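Local structure of periplasmic binding protein (Xylanimonas cellulosilytica, 4MX8) at residues L93-E102 against R114-I125. The protein probably serves as the extracellular solute-binding component of an ABC importer, perhaps one taking up iron siderophores. Residues are numbered along the deposited sequence; the frame is centred on the assembly and turned at random.
Sequences LFEADLIAIE and RSSGLWADLNEI
R114, whose aliphatic chain runs past the F94 ring, ends in a guanidinium group gripped by two backbone carbonyls: NH1 bonds to Y293 O and NH2 to I294 O. Both acceptors belong to helix 289-295, so R114 ties segment 114-125 to that helix in what is probably a TroA-like solute-binding fold. A chi1 of -65° sets CG beside the backbone N, 3.6 Å from F94 CE1, and the extended chain (chi3 -180°) then carries NE onward past CZ. Ring and guanidinium planes stand 87° apart, with CZ near the guanidinium edge, so the evidence is for apolar contact with the methylenes and not for a stacked cation. A serine here would probably leave the Y293 and I294 carbonyls without these donors and strip the CG and CD methylenes from beside the F94 ring.

L118 comes next, its CD2 3.6 Å from F94 O and its CD1 3.9 Å from A96 CB, against the backbone that leads into the helix beginning at L98. Segments 98-102 and 119-123 run 35° apart with axes 11.2 Å from each other, a spacing bridged by leucine and isoleucine side chains. L122 CD2 meets L98 CD2 and, at 3.7 Å, I101 CD1, whose side chain crosses it at about a right angle; I101 and L122 also both touch I109 of strand 108-111. Within 93-102, D97 is the N-cap, its OD1 accepting from A100 N at 3.0 Å from above the carboxylate plane. The seam closes where I125 places CD1 3.6 Å from L98 CD2 and CG2 3.8 Å from E102 CA.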
loop_
_atom_site.group_PDB
_atom_site.type_symbol
_atom_site.label_atom_id
_atom_site.label_comp_id
_atom_site.label_asym_id
_atom_site.label_seq_id
_atom_site.Cartn_x
_atom_site.Cartn_y
_atom_site.Cartn_z
ATOM N N LEU A 93 -1.555 6.207 -12.727
ATOM C CA LEU A 93 -1.997 6.110 -11.334
ATOM C C LEU A 93 -2.645 7.405 -10.849
ATOM O O LEU A 93 -3.298 7.416 -9.815
ATOM C CB LEU A 93 -0.820 5.785 -10.420
ATOM C CG LEU A 93 -0.149 4.428 -10.636
ATOM C CD1 LEU A 93 1.061 4.270 -9.731
ATOM C CD2 LEU A 93 -1.163 3.325 -10.404
ATOM N N PHE A 94 -2.454 8.483 -11.610
ATOM C CA PHE A 94 -2.840 9.825 -11.196
ATOM C C PHE A 94 -3.878 10.462 -12.111
ATOM O O PHE A 94 -4.484 11.483 -11.760
ATOM C CB PHE A 94 -1.633 10.749 -11.246
ATOM C CG PHE A 94 -0.573 10.443 -10.249
ATOM C CD1 PHE A 94 -0.736 10.760 -8.919
ATOM C CD2 PHE A 94 0.621 9.893 -10.651
ATOM C CE1 PHE A 94 0.275 10.501 -8.001
ATOM C CE2 PHE A 94 1.635 9.640 -9.737
ATOM C CZ PHE A 94 1.466 9.943 -8.415
ATOM N N GLU A 95 -4.050 9.895 -13.298
ATOM C CA GLU A 95 -4.759 10.596 -14.352
ATOM C C GLU A 95 -5.550 9.641 -15.222
ATOM O O GLU A 95 -5.082 8.548 -15.552
ATOM C CB GLU A 95 -3.745 11.359 -15.202
ATOM C CG GLU A 95 -4.343 12.471 -16.033
ATOM C CD GLU A 95 -3.289 13.332 -16.705
ATOM O OE1 GLU A 95 -2.095 12.951 -16.664
ATOM O OE2 GLU A 95 -3.664 14.389 -17.273
ATOM N N ALA A 96 -6.750 10.052 -15.615
ATOM C CA ALA A 96 -7.615 9.193 -16.418
ATOM C C ALA A 96 -7.759 9.663 -17.868
ATOM O O ALA A 96 -7.906 10.857 -18.127
ATOM C CB ALA A 96 -8.985 9.092 -15.761
ATOM N N ASP A 97 -7.714 8.715 -18.800
ATOM C CA ASP A 97 -8.075 8.953 -20.197
ATOM C C ASP A 97 -9.607 8.858 -20.321
ATOM O O ASP A 97 -10.146 7.830 -20.736
ATOM C CB ASP A 97 -7.377 7.920 -21.102
ATOM C CG ASP A 97 -7.575 8.197 -22.595
ATOM O OD1 ASP A 97 -8.514 8.940 -22.964
ATOM O OD2 ASP A 97 -6.800 7.642 -23.412
ATOM N N LEU A 98 -10.301 9.930 -19.955
ATOM C CA LEU A 98 -11.761 9.923 -19.908
ATOM C C LEU A 98 -12.439 9.659 -21.258
ATOM O O LEU A 98 -13.566 9.167 -21.286
ATOM C CB LEU A 98 -12.302 11.214 -19.284
ATOM C CG LEU A 98 -11.890 11.453 -17.835
ATOM C CD1 LEU A 98 -12.369 12.794 -17.380
ATOM C CD2 LEU A 98 -12.426 10.378 -16.892
ATOM N N ILE A 99 -11.781 9.985 -22.372
ATOM C CA ILE A 99 -12.405 9.695 -23.670
ATOM C C ILE A 99 -12.307 8.200 -23.981
ATOM O O ILE A 99 -13.258 7.592 -24.474
ATOM C CB ILE A 99 -11.899 10.580 -24.872
ATOM C CG1 ILE A 99 -10.384 10.526 -25.022
ATOM C CG2 ILE A 99 -12.316 12.016 -24.705
ATOM C CD1 ILE A 99 -9.858 11.476 -26.084
ATOM N N ALA A 100 -11.157 7.613 -23.671
ATOM C CA ALA A 100 -10.971 6.185 -23.861
ATOM C C ALA A 100 -11.969 5.433 -23.008
ATOM O O ALA A 100 -12.719 4.588 -23.510
ATOM C CB ALA A 100 -9.573 5.783 -23.479
ATOM N N ILE A 101 -11.963 5.746 -21.714
ATOM C CA ILE A 101 -12.831 5.071 -20.763
ATOM C C ILE A 101 -14.300 5.168 -21.164
ATOM O O ILE A 101 -14.995 4.152 -21.208
ATOM C CB ILE A 101 -12.618 5.583 -19.334
ATOM C CG1 ILE A 101 -11.179 5.299 -18.902
ATOM C CG2 ILE A 101 -13.589 4.913 -18.384
ATOM C CD1 ILE A 101 -10.841 5.841 -17.536
ATOM N N GLU A 102 -14.760 6.376 -21.478
ATOM C CA GLU A 102 -16.141 6.581 -21.920
ATOM C C GLU A 102 -16.484 5.650 -23.073
ATOM O O GLU A 102 -17.490 4.949 -23.016
ATOM C CB GLU A 102 -16.379 8.036 -22.327
ATOM C CG GLU A 102 -17.630 8.265 -23.153
ATOM C CD GLU A 102 -18.905 8.175 -22.337
ATOM O OE1 GLU A 102 -18.897 8.557 -21.141
ATOM O OE2 GLU A 102 -19.924 7.722 -22.902
ATOM N N ARG A 114 -3.714 7.649 -4.971
ATOM C CA ARG A 114 -3.230 8.601 -5.968
ATOM C C ARG A 114 -4.331 8.985 -6.936
ATOM O O ARG A 114 -4.316 10.087 -7.508
ATOM C CB ARG A 114 -2.038 8.018 -6.728
ATOM C CG ARG A 114 -0.810 7.780 -5.865
ATOM C CD ARG A 114 0.253 6.980 -6.612
ATOM N NE ARG A 114 1.440 6.742 -5.792
ATOM C CZ ARG A 114 1.651 5.624 -5.106
ATOM N NH1 ARG A 114 2.751 5.489 -4.386
ATOM N NH2 ARG A 114 0.763 4.643 -5.143
ATOM N N SER A 115 -5.292 8.088 -7.116
ATOM C CA SER A 115 -6.361 8.353 -8.070
ATOM C C SER A 115 -7.651 8.804 -7.391
ATOM O O SER A 115 -8.682 8.947 -8.052
ATOM C CB SER A 115 -6.617 7.136 -8.954
ATOM O OG SER A 115 -7.086 6.049 -8.178
ATOM N N SER A 116 -7.583 9.044 -6.081
ATOM C CA SER A 116 -8.764 9.402 -5.303
ATOM C C SER A 116 -9.480 10.600 -5.946
ATOM O O SER A 116 -10.693 10.562 -6.166
ATOM C CB SER A 116 -8.379 9.679 -3.839
ATOM O OG SER A 116 -8.988 10.866 -3.366
ATOM N N GLY A 117 -8.706 11.629 -6.297
ATOM C CA GLY A 117 -9.255 12.850 -6.855
ATOM C C GLY A 117 -9.998 12.710 -8.174
ATOM O O GLY A 117 -10.843 13.550 -8.501
ATOM N N LEU A 118 -9.680 11.659 -8.929
ATOM C CA LEU A 118 -10.344 11.382 -10.201
ATOM C C LEU A 118 -11.786 10.923 -10.020
ATOM O O LEU A 118 -12.471 10.663 -11.003
ATOM C CB LEU A 118 -9.623 10.271 -10.948
ATOM C CG LEU A 118 -8.169 10.462 -11.306
ATOM C CD1 LEU A 118 -7.721 9.267 -12.105
ATOM C CD2 LEU A 118 -8.015 11.701 -12.119
ATOM N N TRP A 119 -12.239 10.795 -8.776
ATOM C CA TRP A 119 -13.531 10.184 -8.518
ATOM C C TRP A 119 -14.689 10.830 -9.275
ATOM O O TRP A 119 -15.424 10.146 -9.996
ATOM C CB TRP A 119 -13.855 10.138 -7.030
ATOM C CG TRP A 119 -15.234 9.590 -6.811
ATOM C CD1 TRP A 119 -15.601 8.269 -6.751
ATOM C CD2 TRP A 119 -16.435 10.343 -6.655
ATOM N NE1 TRP A 119 -16.954 8.161 -6.557
ATOM C CE2 TRP A 119 -17.490 9.422 -6.496
ATOM C CE3 TRP A 119 -16.721 11.710 -6.627
ATOM C CZ2 TRP A 119 -18.802 9.826 -6.315
ATOM C CZ3 TRP A 119 -18.014 12.102 -6.450
ATOM C CH2 TRP A 119 -19.043 11.167 -6.296
ATOM N N ALA A 120 -14.854 12.138 -9.119
ATOM C CA ALA A 120 -16.013 12.817 -9.701
ATOM C C ALA A 120 -16.096 12.712 -11.245
ATOM O O ALA A 120 -17.177 12.505 -11.800
ATOM C CB ALA A 120 -16.070 14.243 -9.231
ATOM N N ASP A 121 -14.959 12.837 -11.928
ATOM C CA ASP A 121 -14.926 12.735 -13.381
ATOM C C ASP A 121 -15.302 11.332 -13.835
ATOM O O ASP A 121 -16.074 11.160 -14.781
ATOM C CB ASP A 121 -13.535 13.066 -13.922
ATOM C CG ASP A 121 -13.247 14.554 -13.939
ATOM O OD1 ASP A 121 -14.181 15.331 -13.627
ATOM O OD2 ASP A 121 -12.090 14.934 -14.281
ATOM N N LEU A 122 -14.736 10.333 -13.163
ATOM C CA LEU A 122 -15.007 8.946 -13.503
ATOM C C LEU A 122 -16.468 8.586 -13.255
ATOM O O LEU A 122 -17.116 7.971 -14.105
ATOM C CB LEU A 122 -14.065 8.018 -12.761
ATOM C CG LEU A 122 -12.655 8.138 -13.347
ATOM C CD1 LEU A 122 -11.600 7.568 -12.407
ATOM C CD2 LEU A 122 -12.600 7.428 -14.678
ATOM N N ASN A 123 -16.999 9.007 -12.115
ATOM C CA ASN A 123 -18.390 8.717 -11.765
ATOM C C ASN A 123 -19.434 9.246 -12.782
ATOM O O ASN A 123 -20.562 8.756 -12.831
ATOM C CB ASN A 123 -18.675 9.225 -10.348
ATOM C CG ASN A 123 -19.961 8.659 -9.751
ATOM O OD1 ASN A 123 -20.230 7.455 -9.834
ATOM N ND2 ASN A 123 -20.759 9.537 -9.133
ATOM N N GLU A 124 -19.050 10.224 -13.605
ATOM C CA GLU A 124 -19.921 10.705 -14.694
ATOM C C GLU A 124 -20.037 9.695 -15.833
ATOM O O GLU A 124 -20.952 9.796 -16.655
ATOM C CB GLU A 124 -19.429 12.043 -15.269
ATOM C CG GLU A 124 -19.825 13.278 -14.467
ATOM C CD GLU A 124 -21.328 13.545 -14.494
ATOM O OE1 GLU A 124 -21.875 13.800 -15.596
ATOM O OE2 GLU A 124 -21.959 13.500 -13.409
ATOM N N ILE A 125 -19.107 8.735 -15.871
ATOM C CA ILE A 125 -19.019 7.731 -16.935
ATOM C C ILE A 125 -19.665 6.405 -16.526
ATOM O O ILE A 125 -20.399 5.787 -17.308
ATOM C CB ILE A 125 -17.565 7.453 -17.281
ATOM C CG1 ILE A 125 -16.880 8.723 -17.734
ATOM C CG2 ILE A 125 -17.445 6.413 -18.366
ATOM C CD1 ILE A 125 -15.380 8.526 -17.904
#